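Local coordinates for sensor-type histidine kinase prrB (Mycobacterium tuberculosis, PDB 1YSR), which autophosphorylates a histidine using ATP bound by this C-terminal domain, as the sensor of the PrrB/PrrA two-component system, probably involved in early intracellular multiplication, at residues D20-R23 and D29-L32; N53-A58 and I80-N85; S131-P136 and R141-L146. One frame throughout, in Å; residues are numbered along the deposited sequence.

Interaction 1 of 3, residues D20-R23 and D29-L32; sequences DAAR and DVSL
Val-30 meets Ala-21 and Ala-22 through a single methyl group, where helix 10-24 packs on the outermost strand 29-32 of the alpha/beta sandwich known as the Bergerat (GHKL) fold. CG1 of Val-30 lies between its own backbone N and carbonyl carbon (chi1 54°), the rotation that turns this branch to the helix and puts CG2 beside the carbonyl. On the helix side each alanine offers its CB methyl. The CB of Ala-21 is directed at the strand and comes to 4.2 Å from Val-30 CG1; the Ala-22 CB, set across the line between the segments, touches the same methyl at 3.7 Å. The contact is apolar and small, burying 102 Å² in all, without a hydrogen bond between the segments. Val-30 also packs on Ala-18, one turn earlier in the helix, and on Val-67 of strand 66-74, which runs parallel to strand 29-32. On the helix face turned from the strand, Asp-20 forms a salt bridge with Arg-48 and packs on Pro-36 of the second subunit. Between the two alanine CB groups, the methyl reaches the main chain itself, with Val-30 CG1 3.6 Å from Ala-22 N.

Interaction 2 of 3, residues N53-A58 and I80-N85; sequences NAIANA and IAIDDN
Ile-82 holds CG1 beside its backbone N and CG2 beside its carbonyl carbon (chi1 -61°), which sets CG1 and CG2 both against Ala-54 CB, while Asp-84 has its carboxylate carbon between N and the carbonyl carbon (chi1 69°), turned to Ala-58. These pairs join helix 44-61 to strand 77-84 in the Bergerat ATP-binding fold, where the helix carries the N-box and the strand leads into the G1 box. Helix 53-58 runs almost along strand 80-84, 14° from parallel, with the axes 9.2 Å apart at closest approach. Ala-54 and Ala-58, one helical turn apart, therefore meet alternate strand residues. The CB of Ala-54 sits against the flank of Ile-82, closest to its CD1 at 3.7 Å and 4.0 Å from its CG1. The other branch, Ile-82 CG2, lies 4.4 Å from Ile-55 CG1. All five touching residues are buried, and small alanine side chains let the helix backbone come near the sheet. The Asp-84 carboxylate is held through OD1, which accepts from the main-chain N of Gly-86 and of Ala-140. In relatives, the G1-box aspartate faces the adenine base, so such second-shell holding is consistent with a preset nucleotide pocket. Asn-53 and Asn-57, which fit the N-box pattern, make no contact with the strand; Asn-53 ND2 bonds to Ser-102 and Asn-57 OD1 to Gly-115. Asn-53 O is gripped twice from opposite faces of its carbonyl plane, by Asn-57 N at 2.9 Å and by Asn-57 ND2 at 2.8 Å. At the far end of the contact the other oxygen of Asp-84, OD2, rests on the methyl of Ala-58, 3.4 Å from its CB.

Interaction 3 of 3, residues S131-P136 and R141-L146; sequences SLENSP and RLVLRL
Ser-131 and Val-143 are held to each other by a pair of backbone hydrogen bonds, the regular core of the antiparallel hairpin formed by strands 129-134 and 140-147. Val-143 N gives the straighter one, to Ser-131 O at 2.8 Å. Glu-133 and Arg-141 repeat the pairing next to the turn. Between them Leu-132 and Leu-142 form a non-hydrogen-bonded pair on the buried face, where Leu-132 CD2 packs 4.2 Å from Leu-142 CB and Leu-142 CD1 lies 3.4 Å from Ser-131 O. The opposite face is polar and more open to solvent. There the extended side chains of Glu-133 and Arg-141 run side by side, and Arg-141 NE donates to Glu-133 OE1 at 3.1 Å, nearly straight (160°). The guanidinium presents its edge, whereas the oxygen is met from above the carboxylate plane. The second oxygen, Glu-133 OE2, takes a weak, bent bond from Arg-145 NH2 at 2.9 Å, completing a three-residue salt-bridge network. A bend at chi3 of Arg-145 (-133°) lays its guanidinium flat over Val-143, whose CG1 sits 3.7 Å above the plane. A water bridges Ser-131 OG and Val-143 O at this looser end. Both arginines also reach the adjoining strand 77-84, Arg-141 through a salt bridge to Asp-83 and Arg-145 through one to Glu-79. Strand 140-147 thus lies between 77-84 and the outermost strand 129-134, with Leu-132 and Leu-142 packed on Phe-98 of helix 94-98 and Leu-142 also on Val-119 of helix 117-125.

Overall arrangement
The three contacts follow one another across a single mixed sheet, from outermost strand 29-32 to outermost strand 129-134. Interactions 1 and 2, centred 11 Å apart, meet where Ala-21 CB lies 4.0 Å from Ile-55 CG2, so the two helices pack together. Interactions 2 and 3 are closer, 9 Å between centres, and share backbone pairing of neighbouring strands, with Ile-80 O 2.8 Å from Leu-144 N. Interactions 1 and 3 stay about 11 Å apart at their nearest atoms. Interaction 2 bears most directly on the expected nucleotide site, although residues 103-113, probably the ATP lid, are not modelled. A glycerol, probably from the crystallisation liquor, lies about 4 Å from the Arg-145 side chain of interaction 3.

Interaction 1 of 3, residues D20-R23 and D29-L32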
loop_
_atom_site.group_PDB
_atom_site.type_symbol
_atom_site.label_atom_id
_atom_site.label_comp_id
_atom_site.label_asym_id
_atom_site.label_seq_id
_atom_site.Cartn_x
_atom_site.Cartn_y
_atom_site.Cartn_z
ATOM N N ASP A 20 -3.396 12.598 1.091
ATOM C CA ASP A 20 -2.301 12.994 1.957
ATOM C C ASP A 20 -1.557 14.195 1.426
ATOM O O ASP A 20 -1.174 15.048 2.217
ATOM C CB ASP A 20 -1.290 11.867 2.180
ATOM C CG ASP A 20 -1.871 10.678 2.947
ATOM O OD1 ASP A 20 -2.975 10.777 3.493
ATOM O OD2 ASP A 20 -1.202 9.605 2.984
ATOM N N ALA A 21 -1.297 14.247 0.105
ATOM C CA ALA A 21 -0.605 15.390 -0.495
ATOM C C ALA A 21 -1.369 16.709 -0.291
ATOM O O ALA A 21 -0.766 17.744 -0.020
ATOM C CB ALA A 21 -0.304 15.173 -1.957
ATOM N N ALA A 22 -2.678 16.647 -0.459
ATOM C CA ALA A 22 -3.540 17.821 -0.283
ATOM C C ALA A 22 -3.405 18.416 1.097
ATOM O O ALA A 22 -3.652 19.610 1.255
ATOM C CB ALA A 22 -4.983 17.488 -0.585
ATOM N N ARG A 23 -2.991 17.604 2.083
ATOM C CA ARG A 23 -2.750 18.077 3.455
ATOM C C ARG A 23 -1.360 18.685 3.640
ATOM O O ARG A 23 -1.165 19.554 4.504
ATOM C CB ARG A 23 -2.959 16.943 4.473
ATOM C CG ARG A 23 -4.264 16.170 4.349
ATOM C CD ARG A 23 -4.678 15.425 5.631
ATOM N NE ARG A 23 -4.491 16.247 6.840
ATOM C CZ ARG A 23 -5.182 16.106 7.975
ATOM N NH1 ARG A 23 -6.139 15.179 8.077
ATOM N NH2 ARG A 23 -4.922 16.898 9.012
ATOM N N ASP A 29 -4.415 21.656 -5.666
ATOM C CA ASP A 29 -5.617 20.896 -6.044
ATOM C C ASP A 29 -5.063 19.570 -6.578
ATOM O O ASP A 29 -4.488 19.535 -7.675
ATOM C CB ASP A 29 -6.399 21.586 -7.191
ATOM C CG ASP A 29 -7.645 20.796 -7.675
ATOM O OD1 ASP A 29 -7.818 19.559 -7.420
ATOM O OD2 ASP A 29 -8.518 21.433 -8.374
ATOM N N VAL A 30 -5.184 18.516 -5.786
ATOM C CA VAL A 30 -4.593 17.229 -6.183
ATOM C C VAL A 30 -5.648 16.147 -5.957
ATOM O O VAL A 30 -6.311 16.115 -4.885
ATOM C CB VAL A 30 -3.278 16.931 -5.436
ATOM C CG1 VAL A 30 -3.478 17.036 -3.908
ATOM C CG2 VAL A 30 -2.727 15.491 -5.887
ATOM N N SER A 31 -5.819 15.270 -6.947
ATOM C CA SER A 31 -6.843 14.285 -6.870
ATOM C C SER A 31 -6.578 13.113 -7.800
ATOM O O SER A 31 -5.805 13.207 -8.765
ATOM C CB SER A 31 -8.175 14.922 -7.297
ATOM O OG SER A 31 -8.144 15.070 -8.716
ATOM N N LEU A 32 -7.205 11.993 -7.473
ATOM C CA LEU A 32 -7.245 10.864 -8.360
ATOM C C LEU A 32 -8.440 11.055 -9.269
ATOM O O LEU A 32 -9.615 11.080 -8.775
ATOM C CB LEU A 32 -7.503 9.607 -7.543
ATOM C CG LEU A 32 -7.798 8.357 -8.380
ATOM C CD1 LEU A 32 -6.574 8.031 -9.256
ATOM C CD2 LEU A 32 -8.121 7.183 -7.473
#

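Interaction 2 of 3, residues N53-A58 and I80-N85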
loop_
_atom_site.group_PDB
_atom_site.type_symbol
_atom_site.label_atom_id
_atom_site.label_comp_id
_atom_site.label_asym_id
_atom_site.label_seq_id
_atom_site.Cartn_x
_atom_site.Cartn_y
_atom_site.Cartn_z
ATOM N N ASN A 53 7.220 11.389 -4.581
ATOM C CA ASN A 53 8.323 12.129 -5.127
ATOM C C ASN A 53 7.857 12.940 -6.375
ATOM O O ASN A 53 8.295 14.085 -6.596
ATOM C CB ASN A 53 9.441 11.157 -5.507
ATOM C CG ASN A 53 10.737 11.861 -5.887
ATOM O OD1 ASN A 53 11.276 11.645 -6.967
ATOM N ND2 ASN A 53 11.279 12.674 -4.973
ATOM N N ALA A 54 7.040 12.295 -7.207
ATOM C CA ALA A 54 6.518 12.926 -8.443
ATOM C C ALA A 54 5.660 14.143 -8.062
ATOM O O ALA A 54 5.818 15.232 -8.647
ATOM C CB ALA A 54 5.717 11.929 -9.220
ATOM N N ILE A 55 4.764 13.989 -7.072
ATOM C CA ILE A 55 4.003 15.173 -6.582
ATOM C C ILE A 55 4.891 16.266 -6.025
ATOM O O ILE A 55 4.705 17.426 -6.320
ATOM C CB ILE A 55 2.978 14.745 -5.569
ATOM C CG1 ILE A 55 1.985 13.749 -6.207
ATOM C CG2 ILE A 55 2.245 15.943 -4.986
ATOM C CD1 ILE A 55 1.028 13.035 -5.181
ATOM N N ALA A 56 5.916 15.891 -5.249
ATOM C CA ALA A 56 6.774 16.876 -4.672
ATOM C C ALA A 56 7.573 17.640 -5.702
ATOM O O ALA A 56 7.733 18.863 -5.613
ATOM C CB ALA A 56 7.688 16.218 -3.599
ATOM N N ASN A 57 8.023 16.961 -6.736
ATOM C CA ASN A 57 8.743 17.613 -7.769
ATOM C C ASN A 57 7.835 18.545 -8.544
ATOM O O ASN A 57 8.247 19.616 -8.937
ATOM C CB ASN A 57 9.396 16.572 -8.661
ATOM C CG ASN A 57 10.739 16.144 -8.111
ATOM O OD1 ASN A 57 11.664 16.901 -8.207
ATOM N ND2 ASN A 57 10.795 15.016 -7.385
ATOM N N ALA A 58 6.602 18.130 -8.773
ATOM C CA ALA A 58 5.652 18.971 -9.549
ATOM C C ALA A 58 5.425 20.296 -8.794
ATOM O O ALA A 58 5.463 21.407 -9.366
ATOM C CB ALA A 58 4.350 18.229 -9.730
ATOM N N ILE A 80 0.390 4.329 -14.827
ATOM C CA ILE A 80 0.112 5.307 -13.785
ATOM C C ILE A 80 0.621 6.647 -14.319
ATOM O O ILE A 80 1.711 6.725 -14.867
ATOM C CB ILE A 80 0.933 4.960 -12.530
ATOM C CG1 ILE A 80 0.454 3.609 -11.951
ATOM C CG2 ILE A 80 0.865 6.095 -11.440
ATOM C CD1 ILE A 80 1.415 3.005 -10.921
ATOM N N ALA A 81 -0.148 7.710 -14.177
ATOM C CA ALA A 81 0.350 9.026 -14.643
ATOM C C ALA A 81 0.175 10.070 -13.594
ATOM O O ALA A 81 -0.838 10.059 -12.892
ATOM C CB ALA A 81 -0.428 9.454 -15.943
ATOM N N ILE A 82 1.172 10.941 -13.453
ATOM C CA ILE A 82 1.049 12.080 -12.530
ATOM C C ILE A 82 1.159 13.291 -13.449
ATOM O O ILE A 82 2.232 13.541 -14.058
ATOM C CB ILE A 82 2.168 12.098 -11.453
ATOM C CG1 ILE A 82 2.098 10.805 -10.581
ATOM C CG2 ILE A 82 2.005 13.260 -10.598
ATOM C CD1 ILE A 82 3.184 9.789 -10.828
ATOM N N ASP A 83 0.007 13.900 -13.718
ATOM C CA ASP A 83 -0.065 15.104 -14.608
ATOM C C ASP A 83 -0.075 16.405 -13.808
ATOM O O ASP A 83 -0.735 16.458 -12.780
ATOM C CB ASP A 83 -1.394 15.033 -15.410
ATOM C CG ASP A 83 -1.286 14.170 -16.615
ATOM O OD1 ASP A 83 -0.823 14.688 -17.647
ATOM O OD2 ASP A 83 -1.689 12.986 -16.540
ATOM N N ASP A 84 0.662 17.446 -14.215
ATOM C CA ASP A 84 0.636 18.693 -13.444
ATOM C C ASP A 84 0.521 19.916 -14.401
ATOM O O ASP A 84 0.692 19.778 -15.625
ATOM C CB ASP A 84 1.828 18.832 -12.469
ATOM C CG ASP A 84 3.157 19.036 -13.197
ATOM O OD1 ASP A 84 3.348 20.071 -13.877
ATOM O OD2 ASP A 84 4.030 18.156 -13.124
ATOM N N ASN A 85 0.194 21.049 -13.804
ATOM C CA ASN A 85 -0.044 22.296 -14.552
ATOM C C ASN A 85 1.148 23.237 -14.325
ATOM O O ASN A 85 1.052 24.453 -14.497
ATOM C CB ASN A 85 -1.379 22.954 -14.097
ATOM C CG ASN A 85 -1.247 23.649 -12.745
ATOM O OD1 ASN A 85 -0.372 23.310 -11.945
ATOM N ND2 ASN A 85 -2.088 24.670 -12.497
#

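Interaction 3 of 3, residues S131-P136 and R141-L146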
loop_
_atom_site.group_PDB
_atom_site.type_symbol
_atom_site.label_atom_id
_atom_site.label_comp_id
_atom_site.label_asym_id
_atom_site.label_seq_id
_atom_site.Cartn_x
_atom_site.Cartn_y
_atom_site.Cartn_z
ATOM N N SER A 131 8.737 7.557 -17.616
ATOM C CA SER A 131 9.106 8.534 -18.636
ATOM C C SER A 131 8.314 9.792 -18.466
ATOM O O SER A 131 7.311 9.829 -17.734
ATOM C CB SER A 131 8.875 7.937 -19.995
ATOM O OG SER A 131 7.554 7.527 -20.065
ATOM N N LEU A 132 8.774 10.827 -19.163
ATOM C CA LEU A 132 8.092 12.124 -19.145
ATOM C C LEU A 132 7.492 12.467 -20.506
ATOM O O LEU A 132 8.054 12.153 -21.600
ATOM C CB LEU A 132 9.074 13.198 -18.717
ATOM C CG LEU A 132 9.329 13.306 -17.204
ATOM C CD1 LEU A 132 10.638 13.932 -16.899
ATOM C CD2 LEU A 132 8.184 14.125 -16.527
ATOM N N GLU A 133 6.321 13.072 -20.421
ATOM C CA GLU A 133 5.517 13.502 -21.581
ATOM C C GLU A 133 4.997 14.881 -21.255
ATOM O O GLU A 133 5.245 15.407 -20.158
ATOM C CB GLU A 133 4.330 12.585 -21.778
ATOM C CG GLU A 133 4.708 11.207 -22.175
ATOM C CD GLU A 133 3.515 10.288 -22.311
ATOM O OE1 GLU A 133 2.360 10.773 -22.182
ATOM O OE2 GLU A 133 3.738 9.082 -22.534
ATOM N N ASN A 134 4.317 15.513 -22.225
ATOM C CA ASN A 134 3.750 16.819 -21.970
ATOM C C ASN A 134 2.311 16.619 -21.489
ATOM O O ASN A 134 1.578 15.803 -22.029
ATOM C CB ASN A 134 3.822 17.733 -23.215
ATOM C CG ASN A 134 5.166 18.508 -23.330
ATOM O OD1 ASN A 134 6.221 18.112 -22.772
ATOM N ND2 ASN A 134 5.121 19.623 -24.067
ATOM N N SER A 135 1.905 17.334 -20.453
ATOM C CA SER A 135 0.613 17.039 -19.897
ATOM C C SER A 135 -0.484 17.893 -20.616
ATOM O O SER A 135 -0.213 19.020 -20.950
ATOM C CB SER A 135 0.619 17.456 -18.452
ATOM O OG SER A 135 -0.658 17.200 -17.971
ATOM N N PRO A 136 -1.696 17.363 -20.760
ATOM C CA PRO A 136 -2.872 18.171 -21.125
ATOM C C PRO A 136 -3.144 19.282 -20.130
ATOM O O PRO A 136 -3.807 20.275 -20.478
ATOM C CB PRO A 136 -4.012 17.149 -21.074
ATOM C CG PRO A 136 -3.411 15.888 -21.355
ATOM C CD PRO A 136 -2.052 15.942 -20.659
ATOM N N ARG A 141 3.897 15.352 -17.435
ATOM C CA ARG A 141 3.150 14.156 -17.230
ATOM C C ARG A 141 4.221 13.064 -17.007
ATOM O O ARG A 141 5.024 12.750 -17.930
ATOM C CB ARG A 141 2.335 13.860 -18.483
ATOM C CG ARG A 141 1.608 12.543 -18.473
ATOM C CD ARG A 141 0.496 12.569 -19.550
ATOM N NE ARG A 141 0.256 11.226 -20.017
ATOM C CZ ARG A 141 -0.678 10.443 -19.522
ATOM N NH1 ARG A 141 -1.471 10.901 -18.577
ATOM N NH2 ARG A 141 -0.829 9.213 -19.998
ATOM N N LEU A 142 4.285 12.537 -15.787
ATOM C CA LEU A 142 5.202 11.444 -15.518
ATOM C C LEU A 142 4.422 10.155 -15.579
ATOM O O LEU A 142 3.415 10.004 -14.875
ATOM C CB LEU A 142 5.817 11.605 -14.124
ATOM C CG LEU A 142 6.708 10.512 -13.493
ATOM C CD1 LEU A 142 7.764 10.080 -14.352
ATOM C CD2 LEU A 142 7.302 11.135 -12.280
ATOM N N VAL A 143 4.896 9.215 -16.398
ATOM C CA VAL A 143 4.168 8.028 -16.658
ATOM C C VAL A 143 4.978 6.835 -16.217
ATOM O O VAL A 143 6.123 6.668 -16.622
ATOM C CB VAL A 143 3.804 7.821 -18.157
ATOM C CG1 VAL A 143 2.851 6.657 -18.238
ATOM C CG2 VAL A 143 3.110 9.019 -18.732
ATOM N N LEU A 144 4.385 6.005 -15.374
ATOM C CA LEU A 144 5.097 4.773 -14.937
ATOM C C LEU A 144 4.359 3.660 -15.541
ATOM O O LEU A 144 3.170 3.560 -15.343
ATOM C CB LEU A 144 4.986 4.569 -13.450
ATOM C CG LEU A 144 5.556 5.501 -12.433
ATOM C CD1 LEU A 144 6.052 4.585 -11.316
ATOM C CD2 LEU A 144 6.648 6.325 -13.008
ATOM N N ARG A 145 5.035 2.827 -16.318
ATOM C CA ARG A 145 4.377 1.718 -16.960
ATOM C C ARG A 145 4.855 0.405 -16.347
ATOM O O ARG A 145 6.008 0.046 -16.495
ATOM C CB ARG A 145 4.648 1.743 -18.449
ATOM C CG ARG A 145 3.943 2.864 -19.152
ATOM C CD ARG A 145 4.227 2.857 -20.637
ATOM N NE ARG A 145 4.572 4.180 -21.133
ATOM C CZ ARG A 145 3.672 5.047 -21.554
ATOM N NH1 ARG A 145 2.400 4.707 -21.513
ATOM N NH2 ARG A 145 4.023 6.233 -22.002
ATOM N N LEU A 146 3.940 -0.286 -15.682
ATOM C CA LEU A 146 4.264 -1.421 -14.854
ATOM C C LEU A 146 3.529 -2.684 -15.281
ATOM O O LEU A 146 2.328 -2.620 -15.576
ATOM C CB LEU A 146 3.956 -1.146 -13.394
ATOM C CG LEU A 146 4.584 0.071 -12.769
ATOM C CD1 LEU A 146 4.197 0.181 -11.310
ATOM C CD2 LEU A 146 6.084 0.174 -12.973
HETATM O O HOH W 1 6.808 4.859 -18.895
#